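PDB 6LSU: intracellular protein transport protein USO1 from Saccharomyces cerevisiae S288c, which tethers membranes as a homodimer with globular heads and a coiled-coil tail and is required for protein transport from the ER to the Golgi complex. Local coordinates for residues A508-N513 against I576-S581. Residues are numbered along the deposited sequence; the frame is centred on the assembly and turned at random.
Sequences AELNLN and IRIPIS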
loop_
_atom_site.group_PDB
_atom_site.type_symbol
_atom_site.label_atom_id
_atom_site.label_comp_id
_atom_site.label_asym_id
_atom_site.label_seq_id
_atom_site.Cartn_x
_atom_site.Cartn_y
_atom_site.Cartn_z
ATOM N N ALA A 508 8.628 28.628 -18.741
ATOM C CA ALA A 508 9.787 29.358 -18.184
ATOM C C ALA A 508 9.915 28.974 -16.716
ATOM O O ALA A 508 11.063 28.875 -16.229
ATOM C CB ALA A 508 9.571 30.840 -18.335
ATOM N N GLU A 509 8.761 28.733 -16.068
ATOM C CA GLU A 509 8.636 28.429 -14.615
ATOM C C GLU A 509 8.570 26.912 -14.397
ATOM O O GLU A 509 8.173 26.494 -13.270
ATOM C CB GLU A 509 7.393 29.100 -14.023
ATOM C CG GLU A 509 6.976 30.369 -14.754
ATOM C CD GLU A 509 6.423 31.467 -13.863
ATOM O OE1 GLU A 509 7.235 32.113 -13.158
ATOM O OE2 GLU A 509 5.191 31.674 -13.869
ATOM N N LEU A 510 8.949 26.103 -15.401
ATOM C CA LEU A 510 8.965 24.624 -15.242
ATOM C C LEU A 510 9.775 24.281 -13.983
ATOM O O LEU A 510 9.438 23.341 -13.271
ATOM C CB LEU A 510 9.543 23.953 -16.486
ATOM C CG LEU A 510 9.641 22.431 -16.422
ATOM C CD1 LEU A 510 8.278 21.825 -16.157
ATOM C CD2 LEU A 510 10.201 21.856 -17.721
ATOM N N ASN A 511 10.780 25.057 -13.640
ATOM C CA ASN A 511 11.647 24.738 -12.471
ATOM C C ASN A 511 10.822 24.661 -11.177
ATOM O O ASN A 511 11.336 24.037 -10.213
ATOM C CB ASN A 511 12.731 25.800 -12.311
ATOM C CG ASN A 511 12.091 27.161 -12.441
ATOM O OD1 ASN A 511 11.867 27.632 -13.558
ATOM N ND2 ASN A 511 11.674 27.748 -11.314
ATOM N N LEU A 512 9.666 25.321 -11.147
ATOM C CA LEU A 512 8.746 25.327 -9.991
ATOM C C LEU A 512 7.832 24.073 -9.940
ATOM O O LEU A 512 7.058 23.958 -9.009
ATOM C CB LEU A 512 7.900 26.584 -10.126
ATOM C CG LEU A 512 8.697 27.890 -10.108
ATOM C CD1 LEU A 512 7.807 29.073 -9.742
ATOM C CD2 LEU A 512 9.875 27.794 -9.130
ATOM N N ASN A 513 7.869 23.206 -10.946
ATOM C CA ASN A 513 7.013 22.011 -11.036
ATOM C C ASN A 513 7.733 20.966 -11.883
ATOM O O ASN A 513 7.181 20.455 -12.845
ATOM C CB ASN A 513 5.644 22.380 -11.612
ATOM C CG ASN A 513 4.673 21.224 -11.593
ATOM O OD1 ASN A 513 5.006 20.138 -11.101
ATOM N ND2 ASN A 513 3.484 21.455 -12.125
ATOM N N ILE A 576 17.885 19.695 -12.298
ATOM C CA ILE A 576 18.617 18.830 -13.259
ATOM C C ILE A 576 17.638 17.760 -13.745
ATOM O O ILE A 576 17.929 17.044 -14.783
ATOM C CB ILE A 576 19.920 18.272 -12.651
ATOM C CG1 ILE A 576 19.766 16.861 -12.095
ATOM C CG2 ILE A 576 20.476 19.223 -11.606
ATOM C CD1 ILE A 576 21.063 16.260 -11.604
ATOM N N ARG A 577 16.497 17.690 -13.062
ATOM C CA ARG A 577 15.375 16.788 -13.409
ATOM C C ARG A 577 14.954 17.093 -14.851
ATOM O O ARG A 577 15.003 16.170 -15.695
ATOM C CB ARG A 577 14.264 16.974 -12.373
ATOM C CG ARG A 577 14.380 16.030 -11.189
ATOM C CD ARG A 577 13.347 16.324 -10.130
ATOM N NE ARG A 577 13.935 17.244 -9.182
ATOM C CZ ARG A 577 14.536 16.892 -8.062
ATOM N NH1 ARG A 577 14.625 15.615 -7.709
ATOM N NH2 ARG A 577 15.031 17.837 -7.286
ATOM N N ILE A 578 14.699 18.371 -15.143
ATOM C CA ILE A 578 14.217 18.872 -16.462
ATOM C C ILE A 578 15.055 18.324 -17.608
ATOM O O ILE A 578 14.501 17.697 -18.515
ATOM C CB ILE A 578 14.157 20.404 -16.429
ATOM C CG1 ILE A 578 13.320 20.858 -15.244
ATOM C CG2 ILE A 578 13.659 20.957 -17.747
ATOM C CD1 ILE A 578 12.864 22.310 -15.305
ATOM N N PRO A 579 16.392 18.583 -17.641
ATOM C CA PRO A 579 17.289 18.002 -18.646
ATOM C C PRO A 579 17.307 16.473 -18.680
ATOM O O PRO A 579 17.336 15.926 -19.765
ATOM C CB PRO A 579 18.702 18.418 -18.219
ATOM C CG PRO A 579 18.509 19.587 -17.296
ATOM C CD PRO A 579 17.111 19.478 -16.722
ATOM N N ILE A 580 17.314 15.818 -17.518
ATOM C CA ILE A 580 17.355 14.312 -17.427
ATOM C C ILE A 580 16.091 13.745 -18.099
ATOM O O ILE A 580 16.164 12.718 -18.842
ATOM C CB ILE A 580 17.458 13.833 -15.967
ATOM C CG1 ILE A 580 18.794 14.237 -15.340
ATOM C CG2 ILE A 580 17.226 12.332 -15.883
ATOM C CD1 ILE A 580 18.932 13.846 -13.873
ATOM N N SER A 581 14.971 14.436 -17.913
ATOM C CA SER A 581 13.667 13.966 -18.407
ATOM C C SER A 581 13.707 13.991 -19.922
ATOM O O SER A 581 13.533 12.901 -20.497
ATOM C CB SER A 581 12.546 14.758 -17.804
ATOM O OG SER A 581 12.473 14.500 -16.412
#
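Leu510 meets Ile578 tip to tip, and this pair of branched aliphatic side chains carries nearly all of a small contact that buries 125 Å² in total. The leucine swings its CG anti to the backbone N (chi1 178°), which carries the fork out from the 3-10 turn that leads into helix 514-528 and suits a partly exposed site by offering CG and CD2 to Ile578. Buried Ile578, branched at CB, answers with two arms: its CD1 lies 3.4 Å from Leu510 CG, while its CG2 rests 3.6 Å from Leu510 CD2, so the leucine methyl CD2 is met by both isoleucine methyls. Cut back to alanine, Ile578 would lose CG1, CG2 and CD1, and Leu510 CG and CD2 would probably lose the methyls packed against them, leaving a gap between turn and helix. Asn511 comes next and takes part through its backbone, since its N lies 3.8 Å from Ile578 CD1; a polar side chain is tolerated here because the residue is only partly buried. In the armadillo-type superhelix of the Uso1 globular head, the contact joins 508-513, in the loop between helices 499-504 and 514-528 and within ARM 8, to 576-581 on helix 577-590, within ARM 9. The turn is closed by Asn513 N bonding to Leu510 O at 2.8 Å. Asn513 itself is the N-cap of helix 514-528, a place suited to its short amide: its OD1 makes a weak hydrogen bond to Lys516 N, while Asn513 ND2 bonds to Leu413 O.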